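Local coordinates for FERM, ARHGEF and pleckstrin domain-containing protein 2 (Mus musculus, PDB 6D2K) that activates RAC1 as a guanine nucleotide exchange factor, in semaphorin responses, actin remodelling and integrin regulation, and carries here its FERM domain, at residues 23-35 with 61-73. Residues are numbered along the deposited sequence; the frame is centred on the assembly and turned at random.
Sequences DIEPKCDGQVLLT and IWLEPMKPIIRQV
In the ubiquitin-like N-terminal lobe of the FERM domain, residues 26-31, leading into helix 30-41, run beside the type I turn Glu-64 to Lys-67 and the start of helix 69-73. Four backbone bonds join them. Ile-69 N reaches Cys-28 O (2.8 Å) almost in line with the carbonyl, at a C=O...N angle of 163°, and Ile-70 N reaches Pro-26 O (3.0 Å). In return, Gly-30 N donates to Lys-67 O (2.9 Å), and Gln-31 N meets an in-plane lone pair of Pro-65 O (2.9 Å). Glycine suits position 30, since a beta carbon would collide with Glu-64 O. Gln-72 steadies the turn, its amide accepting from Glu-64 N and donating to Glu-64 O.

Ile-69 sets CG1 beside its own backbone N (chi1 -67°), carrying CD1 inward to meet Ile-24 CD1 tip to tip, tightly, at 3.3 Å; Leu-33 CB adjoins the same methyl. Leu-34 CD1 packs on Pro-65 CB (3.9 Å). Asp-29 lays its carboxylate along the Met-66 to Pro-68 backbone, OD2 3.5 Å from Lys-67 C; an alanine here would keep CB against Pro-65 O but would probably leave that backbone without the carboxylate packed along it. Pro-68, lacking an N-H, gives this carboxylate no hydrogen bond.

The contact joins the ends of edge strands 19-24 and 60-62: Ile-24 rests on Met-8 and Ile-10 of strand 8-13, Leu-33 and Leu-34 of helix 30-41 on Leu-51 of strand 49-54, and Leu-63 on Leu-81 of strand 79-85.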
ATOM      1  N   ASP A  23       0.908 -22.223  -9.757  1.00 22.88           N
ATOM      2  CA  ASP A  23      -0.175 -23.186  -9.897  1.00 24.64           C
ATOM      3  C   ASP A  23      -0.561 -23.714  -8.526  1.00 26.30           C
ATOM      4  O   ASP A  23       0.281 -24.185  -7.767  1.00 26.60           O
ATOM      5  CB  ASP A  23       0.252 -24.321 -10.827  1.00 28.40           C
ATOM      6  CG  ASP A  23       0.470 -23.850 -12.245  1.00 32.42           C
ATOM      7  OD1 ASP A  23      -0.416 -23.147 -12.776  1.00 36.33           O
ATOM      8  OD2 ASP A  23       1.521 -24.179 -12.832  1.00 42.13           O
ATOM      9  N   ILE A  24      -1.842 -23.616  -8.193  1.00 25.03           N
ATOM     10  CA  ILE A  24      -2.278 -23.976  -6.855  1.00 25.05           C
ATOM     11  C   ILE A  24      -3.668 -24.588  -6.893  1.00 27.74           C
ATOM     12  O   ILE A  24      -4.473 -24.258  -7.763  1.00 29.61           O
ATOM     13  CB  ILE A  24      -2.283 -22.744  -5.943  1.00 24.52           C
ATOM     14  CG1 ILE A  24      -2.427 -23.145  -4.475  1.00 27.80           C
ATOM     15  CG2 ILE A  24      -3.382 -21.786  -6.356  1.00 26.75           C
ATOM     16  CD1 ILE A  24      -2.024 -22.052  -3.517  1.00 33.10           C
ATOM     17  N   GLU A  25      -3.941 -25.482  -5.949  1.00 26.93           N
ATOM     18  CA  GLU A  25      -5.277 -26.052  -5.819  1.00 27.01           C
ATOM     19  C   GLU A  25      -6.219 -24.994  -5.289  1.00 25.86           C
ATOM     20  O   GLU A  25      -5.959 -24.390  -4.252  1.00 28.35           O
ATOM     21  CB  GLU A  25      -5.267 -27.264  -4.892  1.00 28.45           C
ATOM     22  CG  GLU A  25      -4.480 -28.432  -5.447  1.00 28.50           C
ATOM     23  CD  GLU A  25      -4.376 -29.581  -4.470  1.00 38.21           C
ATOM     24  OE1 GLU A  25      -3.648 -29.443  -3.464  1.00 40.34           O
ATOM     25  OE2 GLU A  25      -5.021 -30.623  -4.714  1.00 39.04           O
ATOM     26  N   PRO A  26      -7.317 -24.757  -6.014  1.00 30.73           N
ATOM     27  CA  PRO A  26      -8.250 -23.679  -5.672  1.00 29.43           C
ATOM     28  C   PRO A  26      -8.714 -23.742  -4.222  1.00 28.22           C
ATOM     29  O   PRO A  26      -8.985 -22.698  -3.636  1.00 31.76           O
ATOM     30  CB  PRO A  26      -9.418 -23.909  -6.629  1.00 30.13           C
ATOM     31  CG  PRO A  26      -8.818 -24.631  -7.794  1.00 31.08           C
ATOM     32  CD  PRO A  26      -7.713 -25.477  -7.238  1.00 28.68           C
ATOM     33  N   LYS A  27      -8.784 -24.941  -3.649  1.00 27.93           N
ATOM     34  CA  LYS A  27      -9.299 -25.110  -2.293  1.00 28.63           C
ATOM     35  C   LYS A  27      -8.299 -24.722  -1.209  1.00 25.80           C
ATOM     36  O   LYS A  27      -8.670 -24.585  -0.046  1.00 28.89           O
ATOM     37  CB  LYS A  27      -9.729 -26.557  -2.067  1.00 34.01           C
ATOM     38  CG  LYS A  27      -8.554 -27.519  -2.010  1.00 32.96           C
ATOM     39  CD  LYS A  27      -9.010 -28.958  -1.836  1.00 42.46           C
ATOM     40  CE  LYS A  27      -7.820 -29.894  -1.877  1.00 39.89           C
ATOM     41  NZ  LYS A  27      -7.022 -29.652  -3.110  1.00 40.38           N
ATOM     42  N   CYS A  28      -7.034 -24.570  -1.585  1.00 27.24           N
ATOM     43  CA  CYS A  28      -6.001 -24.177  -0.628  1.00 27.22           C
ATOM     44  C   CYS A  28      -6.284 -22.808  -0.017  1.00 25.75           C
ATOM     45  O   CYS A  28      -6.796 -21.914  -0.689  1.00 23.99           O
ATOM     46  CB  CYS A  28      -4.620 -24.158  -1.294  1.00 26.85           C
ATOM     47  SG  CYS A  28      -3.980 -25.785  -1.752  1.00 33.84           S
ATOM     48  N   ASP A  29      -5.942 -22.653   1.257  1.00 25.99           N
ATOM     49  CA  ASP A  29      -6.025 -21.356   1.920  1.00 26.51           C
ATOM     50  C   ASP A  29      -5.045 -20.392   1.270  1.00 21.66           C
ATOM     51  O   ASP A  29      -4.037 -20.813   0.726  1.00 21.17           O
ATOM     52  CB  ASP A  29      -5.686 -21.487   3.402  1.00 30.07           C
ATOM     53  CG  ASP A  29      -6.847 -22.007   4.226  1.00 31.82           C
ATOM     54  OD1 ASP A  29      -6.629 -22.313   5.417  1.00 39.39           O
ATOM     55  OD2 ASP A  29      -7.974 -22.105   3.693  1.00 30.85           O
ATOM     56  N   GLY A  30      -5.331 -19.097   1.350  1.00 23.29           N
ATOM     57  CA  GLY A  30      -4.441 -18.089   0.788  1.00 20.66           C
ATOM     58  C   GLY A  30      -2.981 -18.211   1.206  1.00 22.05           C
ATOM     59  O   GLY A  30      -2.073 -17.926   0.424  1.00 20.73           O
ATOM     60  N   GLN A  31      -2.745 -18.647   2.438  1.00 26.83           N
ATOM     61  CA  GLN A  31      -1.378 -18.778   2.942  1.00 22.97           C
ATOM     62  C   GLN A  31      -0.483 -19.628   2.041  1.00 25.53           C
ATOM     63  O   GLN A  31       0.706 -19.348   1.895  1.00 28.68           O
ATOM     64  CB  GLN A  31      -1.387 -19.355   4.358  1.00 25.68           C
ATOM     65  CG  GLN A  31      -0.032 -19.299   5.036  1.00 29.06           C
ATOM     66  CD  GLN A  31       0.527 -17.887   5.086  1.00 30.00           C
ATOM     67  OE1 GLN A  31      -0.044 -17.008   5.736  1.00 35.85           O
ATOM     68  NE2 GLN A  31       1.647 -17.664   4.405  1.00 31.44           N
ATOM     69  N   VAL A  32      -1.042 -20.673   1.440  1.00 24.41           N
ATOM     70  CA  VAL A  32      -0.270 -21.525   0.538  1.00 23.97           C
ATOM     71  C   VAL A  32       0.363 -20.731  -0.614  1.00 25.85           C
ATOM     72  O   VAL A  32       1.537 -20.928  -0.958  1.00 25.30           O
ATOM     73  CB  VAL A  32      -1.133 -22.689  -0.008  1.00 26.66           C
ATOM     74  CG1 VAL A  32      -0.311 -23.587  -0.906  1.00 31.05           C
ATOM     75  CG2 VAL A  32      -1.733 -23.475   1.153  1.00 27.90           C
ATOM     76  N   LEU A  33      -0.409 -19.817  -1.197  1.00 20.67           N
ATOM     77  CA  LEU A  33       0.078 -18.978  -2.281  1.00 20.21           C
ATOM     78  C   LEU A  33       1.047 -17.933  -1.744  1.00 21.78           C
ATOM     79  O   LEU A  33       2.088 -17.684  -2.346  1.00 21.96           O
ATOM     80  CB  LEU A  33      -1.085 -18.288  -3.002  1.00 20.07           C
ATOM     81  CG  LEU A  33      -0.674 -17.280  -4.082  1.00 17.97           C
ATOM     82  CD1 LEU A  33       0.208 -17.908  -5.168  1.00 21.42           C
ATOM     83  CD2 LEU A  33      -1.917 -16.621  -4.696  1.00 18.42           C
ATOM     84  N   LEU A  34       0.683 -17.322  -0.621  1.00 20.60           N
ATOM     85  CA  LEU A  34       1.530 -16.314   0.010  1.00 20.69           C
ATOM     86  C   LEU A  34       2.928 -16.891   0.252  1.00 23.50           C
ATOM     87  O   LEU A  34       3.928 -16.301  -0.144  1.00 21.49           O
ATOM     88  CB  LEU A  34       0.900 -15.823   1.315  1.00 19.58           C
ATOM     89  CG  LEU A  34      -0.421 -15.042   1.212  1.00 18.94           C
ATOM     90  CD1 LEU A  34      -1.123 -14.941   2.550  1.00 25.68           C
ATOM     91  CD2 LEU A  34      -0.197 -13.650   0.622  1.00 20.23           C
ATOM     92  N   THR A  35       2.985 -18.068   0.866  1.00 23.67           N
ATOM     93  CA  THR A  35       4.264 -18.727   1.137  1.00 24.81           C
ATOM     94  C   THR A  35       5.063 -19.106  -0.121  1.00 27.70           C
ATOM     95  O   THR A  35       6.290 -18.990  -0.134  1.00 23.79           O
ATOM     96  CB  THR A  35       4.074 -19.953   2.056  1.00 23.26           C
ATOM     97  OG1 THR A  35       3.618 -19.516   3.346  1.00 26.67           O
ATOM     98  CG2 THR A  35       5.385 -20.709   2.217  1.00 26.26           C
ATOM     99  N   ILE A  61      -8.505  -5.353  -2.987  1.00 20.26           N
ATOM    100  CA  ILE A  61      -8.770  -6.127  -1.786  1.00 19.98           C
ATOM    101  C   ILE A  61      -7.633  -7.123  -1.500  1.00 16.67           C
ATOM    102  O   ILE A  61      -6.996  -7.637  -2.416  1.00 16.03           O
ATOM    103  CB  ILE A  61     -10.170  -6.792  -1.826  1.00 26.85           C
ATOM    104  CG1 ILE A  61     -10.095  -8.296  -1.574  1.00 26.52           C
ATOM    105  CG2 ILE A  61     -10.892  -6.470  -3.128  1.00 30.02           C
ATOM    106  CD1 ILE A  61     -11.444  -8.978  -1.602  1.00 31.23           C
ATOM    107  N   TRP A  62      -7.355  -7.341  -0.222  1.00 14.46           N
ATOM    108  CA  TRP A  62      -6.284  -8.244   0.197  1.00 13.17           C
ATOM    109  C   TRP A  62      -6.679  -9.715   0.181  1.00 17.39           C
ATOM    110  O   TRP A  62      -7.784 -10.090   0.598  1.00 18.10           O
ATOM    111  CB  TRP A  62      -5.833  -7.881   1.610  1.00 14.78           C
ATOM    112  CG  TRP A  62      -5.169  -6.545   1.700  1.00 13.53           C
ATOM    113  CD1 TRP A  62      -5.674  -5.406   2.259  1.00 16.08           C
ATOM    114  CD2 TRP A  62      -3.867  -6.213   1.214  1.00 12.49           C
ATOM    115  NE1 TRP A  62      -4.754  -4.377   2.149  1.00 16.81           N
ATOM    116  CE2 TRP A  62      -3.640  -4.857   1.511  1.00 12.71           C
ATOM    117  CE3 TRP A  62      -2.871  -6.934   0.539  1.00 11.58           C
ATOM    118  CZ2 TRP A  62      -2.456  -4.206   1.152  1.00 11.75           C
ATOM    119  CZ3 TRP A  62      -1.699  -6.294   0.203  1.00 13.29           C
ATOM    120  CH2 TRP A  62      -1.500  -4.943   0.515  1.00 14.58           C
ATOM    121  N   LEU A  63      -5.769 -10.557  -0.290  1.00 13.87           N
ATOM    122  CA  LEU A  63      -5.948 -12.000  -0.150  1.00 12.20           C
ATOM    123  C   LEU A  63      -5.887 -12.393   1.324  1.00 14.50           C
ATOM    124  O   LEU A  63      -4.953 -12.013   2.030  1.00 16.28           O
ATOM    125  CB  LEU A  63      -4.874 -12.749  -0.948  1.00 13.22           C
ATOM    126  CG  LEU A  63      -5.051 -14.268  -1.023  1.00 14.46           C
ATOM    127  CD1 LEU A  63      -6.199 -14.611  -1.964  1.00 14.92           C
ATOM    128  CD2 LEU A  63      -3.783 -14.918  -1.510  1.00 14.19           C
ATOM    129  N   GLU A  64      -6.892 -13.137   1.789  1.00 17.39           N
ATOM    130  CA  GLU A  64      -6.938 -13.593   3.184  1.00 20.23           C
ATOM    131  C   GLU A  64      -6.208 -14.930   3.332  1.00 22.57           C
ATOM    132  O   GLU A  64      -6.439 -15.860   2.565  1.00 22.23           O
ATOM    133  CB  GLU A  64      -8.397 -13.707   3.669  1.00 21.04           C
ATOM    134  CG  GLU A  64      -9.192 -12.409   3.558  1.00 20.44           C
ATOM    135  CD  GLU A  64     -10.575 -12.500   4.180  1.00 33.66           C
ATOM    136  OE1 GLU A  64     -10.667 -12.528   5.422  1.00 38.93           O
ATOM    137  OE2 GLU A  64     -11.570 -12.531   3.429  1.00 37.46           O
ATOM    138  N   PRO A  65      -5.319 -15.038   4.324  1.00 24.54           N
ATOM    139  CA  PRO A  65      -4.479 -16.239   4.420  1.00 25.94           C
ATOM    140  C   PRO A  65      -5.235 -17.499   4.849  1.00 30.56           C
ATOM    141  O   PRO A  65      -4.786 -18.595   4.514  1.00 30.40           O
ATOM    142  CB  PRO A  65      -3.447 -15.857   5.488  1.00 31.30           C
ATOM    143  CG  PRO A  65      -4.113 -14.778   6.288  1.00 35.38           C
ATOM    144  CD  PRO A  65      -4.919 -14.003   5.293  1.00 30.31           C
ATOM    145  N   MET A  66      -6.346 -17.341   5.562  1.00 30.76           N
ATOM    146  CA  MET A  66      -7.062 -18.472   6.156  1.00 37.49           C
ATOM    147  C   MET A  66      -8.401 -18.767   5.490  1.00 34.71           C
ATOM    148  O   MET A  66      -9.289 -19.366   6.101  1.00 39.88           O
ATOM    149  CB  MET A  66      -7.302 -18.220   7.645  1.00 40.16           C
ATOM    150  CG  MET A  66      -6.070 -17.771   8.399  1.00 42.81           C
ATOM    151  SD  MET A  66      -5.122 -19.153   9.053  1.00 66.40           S
ATOM    152  CE  MET A  66      -5.249 -18.830  10.809  1.00 56.64           C
ATOM    153  N   LYS A  67      -8.554 -18.332   4.247  1.00 30.88           N
ATOM    154  CA  LYS A  67      -9.719 -18.684   3.451  1.00 27.31           C
ATOM    155  C   LYS A  67      -9.256 -19.281   2.128  1.00 27.99           C
ATOM    156  O   LYS A  67      -8.211 -18.899   1.609  1.00 22.55           O
ATOM    157  CB  LYS A  67     -10.603 -17.462   3.196  1.00 28.20           C
ATOM    158  CG  LYS A  67     -11.563 -17.132   4.330  1.00 37.45           C
ATOM    159  CD  LYS A  67     -12.743 -16.304   3.829  1.00 45.74           C
ATOM    160  CE  LYS A  67     -13.914 -16.364   4.808  1.00 38.82           C
ATOM    161  NZ  LYS A  67     -15.079 -15.550   4.348  1.00 40.87           N
ATOM    162  N   PRO A  68     -10.024 -20.233   1.581  1.00 25.66           N
ATOM    163  CA  PRO A  68      -9.710 -20.821   0.277  1.00 24.92           C
ATOM    164  C   PRO A  68      -9.571 -19.759  -0.802  1.00 23.55           C
ATOM    165  O   PRO A  68     -10.384 -18.837  -0.878  1.00 24.37           O
ATOM    166  CB  PRO A  68     -10.936 -21.694  -0.007  1.00 29.28           C
ATOM    167  CG  PRO A  68     -11.417 -22.077   1.335  1.00 29.84           C
ATOM    168  CD  PRO A  68     -11.203 -20.866   2.199  1.00 30.37           C
ATOM    169  N   ILE A  69      -8.552 -19.904  -1.640  1.00 20.75           N
ATOM    170  CA  ILE A  69      -8.281 -18.946  -2.703  1.00 19.78           C
ATOM    171  C   ILE A  69      -9.426 -18.799  -3.705  1.00 23.03           C
ATOM    172  O   ILE A  69      -9.801 -17.691  -4.078  1.00 22.73           O
ATOM    173  CB  ILE A  69      -7.016 -19.336  -3.467  1.00 22.50           C
ATOM    174  CG1 ILE A  69      -5.799 -19.201  -2.544  1.00 22.98           C
ATOM    175  CG2 ILE A  69      -6.864 -18.477  -4.708  1.00 21.97           C
ATOM    176  CD1 ILE A  69      -4.613 -20.019  -2.979  1.00 23.37           C
ATOM    177  N   ILE A  70      -9.967 -19.921  -4.156  1.00 27.88           N
ATOM    178  CA  ILE A  70     -10.982 -19.887  -5.198  1.00 28.91           C
ATOM    179  C   ILE A  70     -12.230 -19.107  -4.746  1.00 27.51           C
ATOM    180  O   ILE A  70     -12.881 -18.447  -5.556  1.00 28.84           O
ATOM    181  CB  ILE A  70     -11.344 -21.320  -5.664  1.00 29.61           C
ATOM    182  CG1 ILE A  70     -11.716 -21.348  -7.155  1.00 35.47           C
ATOM    183  CG2 ILE A  70     -12.411 -21.928  -4.765  1.00 27.49           C
ATOM    184  CD1 ILE A  70     -12.905 -20.509  -7.524  1.00 38.52           C
ATOM    185  N   ARG A  71     -12.540 -19.158  -3.453  1.00 21.42           N
ATOM    186  CA  ARG A  71     -13.685 -18.434  -2.909  1.00 31.28           C
ATOM    187  C   ARG A  71     -13.471 -16.922  -2.848  1.00 26.88           C
ATOM    188  O   ARG A  71     -14.427 -16.151  -2.734  1.00 27.31           O
ATOM    189  CB  ARG A  71     -14.038 -18.965  -1.530  1.00 31.24           C
ATOM    190  N   GLN A  72     -12.210 -16.507  -2.905  1.00 20.02           N
ATOM    191  CA  GLN A  72     -11.835 -15.099  -2.914  1.00 17.90           C
ATOM    192  C   GLN A  72     -11.661 -14.537  -4.325  1.00 22.66           C
ATOM    193  O   GLN A  72     -12.153 -13.458  -4.641  1.00 25.35           O
ATOM    194  CB  GLN A  72     -10.517 -14.925  -2.153  1.00 17.05           C
ATOM    195  CG  GLN A  72     -10.566 -15.450  -0.727  1.00 17.98           C
ATOM    196  CD  GLN A  72      -9.329 -15.062   0.052  1.00 17.59           C
ATOM    197  OE1 GLN A  72      -9.041 -13.878   0.211  1.00 20.51           O
ATOM    198  NE2 GLN A  72      -8.591 -16.055   0.537  1.00 18.10           N
ATOM    199  N   VAL A  73     -10.962 -15.264  -5.182  1.00 19.86           N
ATOM    200  CA  VAL A  73     -10.657 -14.712  -6.503  1.00 27.27           C
ATOM    201  C   VAL A  73     -11.729 -15.009  -7.581  1.00 32.63           C
ATOM    202  O   VAL A  73     -12.084 -14.125  -8.362  1.00 34.59           O
ATOM    203  CB  VAL A  73      -9.216 -15.056  -6.956  1.00 28.59           C
ATOM    204  CG1 VAL A  73      -8.203 -14.378  -6.028  1.00 24.75           C
ATOM    205  CG2 VAL A  73      -8.999 -16.552  -6.951  1.00 26.32           C
TER